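Long-range contact in L-threonine dehydrogenase (Flavobacterium frigidimaris, PDB 2YY7), which probably oxidises L-threonine at its 3-hydroxyl with NAD as cofactor, as a UDP-galactose 4-epimerase-like member of the short-chain dehydrogenase/reductase superfamily: residues G172-S177 with M211-M216. Residues are numbered along the deposited sequence; the frame is centred on the assembly and turned at random.
With NAD (nicotinamide-adenine-dinucleotide), chain E.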
ATOM      1  N   GLY A 172       2.824  14.378 -14.199  1.00 10.88           N
ATOM      2  CA  GLY A 172       2.268  15.698 -13.925  1.00 10.69           C
ATOM      3  C   GLY A 172       1.508  16.191 -15.150  1.00 11.25           C
ATOM      4  O   GLY A 172       2.069  16.212 -16.246  1.00 11.54           O
ATOM      5  N   LEU A 173       0.248  16.592 -14.978  1.00 10.94           N
ATOM      6  CA  LEU A 173      -0.564  17.050 -16.111  1.00 11.22           C
ATOM      7  C   LEU A 173      -0.674  18.566 -16.264  1.00 11.43           C
ATOM      8  O   LEU A 173      -0.770  19.303 -15.282  1.00 11.72           O
ATOM      9  CB  LEU A 173      -1.975  16.448 -16.034  1.00 10.56           C
ATOM     10  CG  LEU A 173      -2.101  14.924 -16.026  1.00  7.53           C
ATOM     11  CD1 LEU A 173      -3.562  14.547 -16.239  1.00  8.81           C
ATOM     12  CD2 LEU A 173      -1.238  14.310 -17.121  1.00  7.05           C
ATOM     13  N   ILE A 174      -0.693  19.016 -17.515  1.00 12.34           N
ATOM     14  CA  ILE A 174      -0.755  20.436 -17.842  1.00 13.02           C
ATOM     15  C   ILE A 174      -1.982  20.778 -18.694  1.00 13.39           C
ATOM     16  O   ILE A 174      -2.226  20.145 -19.721  1.00 14.09           O
ATOM     17  CB  ILE A 174       0.534  20.840 -18.589  1.00 12.34           C
ATOM     18  CG1 ILE A 174       1.746  20.514 -17.702  1.00 13.87           C
ATOM     19  CG2 ILE A 174       0.508  22.324 -18.942  1.00 13.11           C
ATOM     20  CD1 ILE A 174       3.044  20.292 -18.463  1.00 15.78           C
ATOM     21  N   SER A 175      -2.753  21.774 -18.268  1.00 13.69           N
ATOM     22  CA  SER A 175      -3.946  22.163 -19.012  1.00 13.88           C
ATOM     23  C   SER A 175      -4.227  23.660 -18.932  1.00 13.50           C
ATOM     24  O   SER A 175      -3.669  24.366 -18.093  1.00 12.79           O
ATOM     25  CB  SER A 175      -5.167  21.402 -18.499  1.00 12.96           C
ATOM     26  OG  SER A 175      -5.484  21.813 -17.182  1.00 18.97           O
ATOM     27  N   TRP A 176      -5.124  24.118 -19.803  1.00 13.15           N
ATOM     28  CA  TRP A 176      -5.508  25.523 -19.899  1.00 13.58           C
ATOM     29  C   TRP A 176      -6.972  25.803 -19.548  1.00 13.60           C
ATOM     30  O   TRP A 176      -7.338  26.950 -19.301  1.00 11.71           O
ATOM     31  CB  TRP A 176      -5.259  26.021 -21.328  1.00 12.79           C
ATOM     32  CG  TRP A 176      -5.938  25.157 -22.360  1.00 13.63           C
ATOM     33  CD1 TRP A 176      -5.388  24.107 -23.045  1.00 13.09           C
ATOM     34  CD2 TRP A 176      -7.314  25.214 -22.756  1.00 13.40           C
ATOM     35  NE1 TRP A 176      -6.337  23.508 -23.839  1.00 12.02           N
ATOM     36  CE2 TRP A 176      -7.528  24.165 -23.680  1.00 13.49           C
ATOM     37  CE3 TRP A 176      -8.391  26.048 -22.418  1.00 16.19           C
ATOM     38  CZ2 TRP A 176      -8.777  23.929 -24.272  1.00 13.11           C
ATOM     39  CZ3 TRP A 176      -9.633  25.812 -23.009  1.00 13.52           C
ATOM     40  CH2 TRP A 176      -9.812  24.759 -23.925  1.00 13.03           C
ATOM     41  N   SER A 177      -7.813  24.770 -19.528  1.00 15.53           N
ATOM     42  CA  SER A 177      -9.239  24.976 -19.255  1.00 16.38           C
ATOM     43  C   SER A 177      -9.682  25.088 -17.800  1.00 16.77           C
ATOM     44  O   SER A 177     -10.669  25.764 -17.508  1.00 17.33           O
ATOM     45  CB  SER A 177     -10.066  23.877 -19.928  1.00 16.25           C
ATOM     46  OG  SER A 177      -9.774  22.610 -19.373  1.00 20.08           O
ATOM     47  N   MET A 211      11.089  16.316 -13.987  1.00 11.43           N
ATOM     48  CA  MET A 211       9.928  15.486 -13.684  1.00 12.05           C
ATOM     49  C   MET A 211       9.210  14.998 -14.928  1.00 10.48           C
ATOM     50  O   MET A 211       9.356  15.574 -16.008  1.00  9.65           O
ATOM     51  CB  MET A 211       8.924  16.271 -12.839  1.00 11.20           C
ATOM     52  CG  MET A 211       9.484  16.829 -11.542  1.00 11.62           C
ATOM     53  SD  MET A 211       8.221  17.784 -10.666  1.00 16.89           S
ATOM     54  CE  MET A 211       7.466  16.490  -9.695  1.00 10.08           C
ATOM     55  N   PRO A 212       8.421  13.918 -14.788  1.00 10.23           N
ATOM     56  CA  PRO A 212       7.646  13.335 -15.890  1.00 10.31           C
ATOM     57  C   PRO A 212       6.381  14.180 -16.028  1.00 10.86           C
ATOM     58  O   PRO A 212       5.654  14.381 -15.048  1.00 10.99           O
ATOM     59  CB  PRO A 212       7.315  11.930 -15.390  1.00  9.34           C
ATOM     60  CG  PRO A 212       8.353  11.666 -14.330  1.00 10.97           C
ATOM     61  CD  PRO A 212       8.456  12.994 -13.644  1.00  9.62           C
ATOM     62  N   MET A 213       6.119  14.671 -17.235  1.00 10.40           N
ATOM     63  CA  MET A 213       4.949  15.505 -17.479  1.00 10.83           C
ATOM     64  C   MET A 213       4.192  15.048 -18.718  1.00 10.42           C
ATOM     65  O   MET A 213       4.713  14.275 -19.524  1.00 11.44           O
ATOM     66  CB  MET A 213       5.382  16.963 -17.665  1.00 11.04           C
ATOM     67  CG  MET A 213       6.028  17.595 -16.438  1.00 10.49           C
ATOM     68  SD  MET A 213       4.825  18.284 -15.288  1.00 12.62           S
ATOM     69  CE  MET A 213       5.889  19.320 -14.271  1.00 11.33           C
ATOM     70  N   MET A 214       2.963  15.536 -18.859  1.00 10.84           N
ATOM     71  CA  MET A 214       2.126  15.205 -20.002  1.00 10.39           C
ATOM     72  C   MET A 214       1.080  16.292 -20.225  1.00  9.72           C
ATOM     73  O   MET A 214       0.514  16.826 -19.268  1.00  9.70           O
ATOM     74  CB  MET A 214       1.428  13.858 -19.778  1.00  9.03           C
ATOM     75  CG  MET A 214       0.561  13.410 -20.951  1.00 10.60           C
ATOM     76  SD  MET A 214      -0.146  11.776 -20.679  1.00 12.02           S
ATOM     77  CE  MET A 214       1.329  10.739 -20.890  1.00  9.48           C
ATOM     78  N   TYR A 215       0.835  16.634 -21.486  1.00  9.79           N
ATOM     79  CA  TYR A 215      -0.170  17.639 -21.814  1.00  9.74           C
ATOM     80  C   TYR A 215      -1.527  16.957 -21.638  1.00  9.88           C
ATOM     81  O   TYR A 215      -1.666  15.768 -21.940  1.00  9.82           O
ATOM     82  CB  TYR A 215      -0.003  18.113 -23.263  1.00 10.69           C
ATOM     83  CG  TYR A 215      -0.753  19.389 -23.578  1.00 11.68           C
ATOM     84  CD1 TYR A 215      -1.180  19.666 -24.876  1.00 13.64           C
ATOM     85  CD2 TYR A 215      -1.008  20.337 -22.586  1.00 13.34           C
ATOM     86  CE1 TYR A 215      -1.839  20.852 -25.180  1.00 14.84           C
ATOM     87  CE2 TYR A 215      -1.667  21.530 -22.881  1.00 14.04           C
ATOM     88  CZ  TYR A 215      -2.078  21.778 -24.180  1.00 13.96           C
ATOM     89  OH  TYR A 215      -2.733  22.945 -24.480  1.00 16.12           O
ATOM     90  N   MET A 216      -2.526  17.697 -21.162  1.00  9.78           N
ATOM     91  CA  MET A 216      -3.854  17.117 -20.922  1.00 10.48           C
ATOM     92  C   MET A 216      -4.475  16.376 -22.114  1.00 11.02           C
ATOM     93  O   MET A 216      -5.102  15.330 -21.935  1.00 11.18           O
ATOM     94  CB  MET A 216      -4.822  18.199 -20.420  1.00 10.51           C
ATOM     95  CG  MET A 216      -6.166  17.665 -19.910  1.00 10.16           C
ATOM     96  SD  MET A 216      -6.019  16.591 -18.453  1.00 11.23           S
ATOM     97  CE  MET A 216      -5.676  17.813 -17.172  1.00  7.38           C
TER
HETATM   98  PA  NAD E3001      -8.894  18.008  -9.208  1.00  9.94           P
HETATM   99  O1A NAD E3001      -8.661  19.112 -10.182  1.00 10.01           O
HETATM  100  O2A NAD E3001      -8.515  18.305  -7.802  1.00 10.53           O
HETATM  101  O5B NAD E3001     -10.366  17.441  -9.340  1.00  8.58           O
HETATM  102  C5B NAD E3001     -10.949  16.676  -8.324  1.00  3.91           C
HETATM  103  C4B NAD E3001     -12.449  16.822  -8.392  1.00  5.99           C
HETATM  104  O4B NAD E3001     -13.015  15.887  -7.471  1.00  7.54           O
HETATM  105  C3B NAD E3001     -12.913  18.243  -7.994  1.00  7.81           C
HETATM  106  O3B NAD E3001     -13.779  18.815  -8.990  1.00  8.85           O
HETATM  107  C2B NAD E3001     -13.576  18.021  -6.629  1.00  7.51           C
HETATM  108  O2B NAD E3001     -14.636  18.929  -6.385  1.00  8.79           O
HETATM  109  C1B NAD E3001     -14.044  16.563  -6.750  1.00  8.55           C
HETATM  110  N9A NAD E3001     -14.322  15.944  -5.446  1.00  8.89           N
HETATM  111  C8A NAD E3001     -13.549  16.065  -4.292  1.00 10.09           C
HETATM  112  N7A NAD E3001     -14.152  15.373  -3.314  1.00  8.19           N
HETATM  113  C5A NAD E3001     -15.264  14.812  -3.840  1.00  9.44           C
HETATM  114  C6A NAD E3001     -16.258  14.037  -3.265  1.00  8.67           C
HETATM  115  N6A NAD E3001     -16.247  13.785  -1.974  1.00  7.69           N
HETATM  116  N1A NAD E3001     -17.312  13.622  -4.038  1.00  8.28           N
HETATM  117  C2A NAD E3001     -17.393  13.962  -5.379  1.00  9.67           C
HETATM  118  N3A NAD E3001     -16.428  14.759  -5.965  1.00  8.46           N
HETATM  119  C4A NAD E3001     -15.384  15.174  -5.176  1.00  7.80           C
HETATM  120  O3  NAD E3001      -7.985  16.749  -9.614  1.00  9.50           O
HETATM  121  PN  NAD E3001      -7.527  16.241 -11.086  1.00  9.35           P
HETATM  122  O1N NAD E3001      -8.648  16.299 -12.082  1.00  7.46           O
HETATM  123  O2N NAD E3001      -6.198  16.862 -11.332  1.00 14.18           O
HETATM  124  O5D NAD E3001      -7.229  14.674 -10.781  1.00  8.59           O
HETATM  125  C5D NAD E3001      -8.240  13.678 -10.995  1.00  7.19           C
HETATM  126  C4D NAD E3001      -7.624  12.281 -10.708  1.00  6.92           C
HETATM  127  O4D NAD E3001      -6.434  12.114 -11.458  1.00  6.26           O
HETATM  128  C3D NAD E3001      -7.201  12.084  -9.250  1.00  9.06           C
HETATM  129  O3D NAD E3001      -7.392  10.716  -8.903  1.00 10.26           O
HETATM  130  C2D NAD E3001      -5.713  12.342  -9.274  1.00  9.11           C
HETATM  131  O2D NAD E3001      -5.133  11.737  -8.143  1.00 10.15           O
HETATM  132  C1D NAD E3001      -5.308  11.756 -10.627  1.00  6.43           C
HETATM  133  N1N NAD E3001      -4.029  12.352 -11.078  1.00  6.65           N
HETATM  134  C2N NAD E3001      -3.985  13.678 -11.458  1.00  5.39           C
HETATM  135  C3N NAD E3001      -2.780  14.228 -11.879  1.00  7.35           C
HETATM  136  C7N NAD E3001      -2.724  15.635 -12.411  1.00  7.03           C
HETATM  137  O7N NAD E3001      -1.457  16.096 -12.728  1.00  9.20           O
HETATM  138  N7N NAD E3001      -3.817  16.409 -12.524  1.00 11.22           N
HETATM  139  C4N NAD E3001      -1.610  13.446 -11.895  1.00  5.97           C
HETATM  140  C5N NAD E3001      -1.676  12.097 -11.531  1.00  4.61           C
HETATM  141  C6N NAD E3001      -2.875  11.561 -11.106  1.00  2.20           C
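Ile174 and Met216 lock the end of this parallel strand pair: Met216 N donates to Ile174 O at 2.9 Å, just where strand 211-215 passes into helix 216-228. Three further backbone bonds, Gly172 N to Pro212 O, Met214 N to Gly172 O and Ile174 N to Met214 O, alternate between the strands as parallel pairing requires.

On the face turned to the cofactor, Leu173 CD2 lies alongside Met214 CB (3.8 Å), while its CD1 meets Met216 SD at 3.9 Å, the two side chains crossing at about a right angle. With CG of Met216 anti to the backbone N (chi1 -170°), the bend at chi2 (63°) sets SD against Leu173 CD1, and the second bend, at chi3, lays CE 3.9 Å from Ser175 CB. Leu173 CB sits 3.4 Å from NAD O7N. Cutting Leu173 back to an alanine would probably open a gap beside Met214 CB and take from Met216 SD one of its apolar neighbours, so that the thioether could shift.

On the other face, Ile174 CD1 packs on Met213 CB (4.1 Å), and Ile174 is covered there by Ala188 of helix 187-197 and Met303 of helix 300-311.

Leu173 N, which bonds to nothing on strand 211-215, donates to NAD O7N at 2.9 Å with an N-H...O angle of 155°. The Rossmann-fold strand end thus divides its polar groups between sheet pairing and the nicotinamide carboxamide, which would help fix that group's rotation.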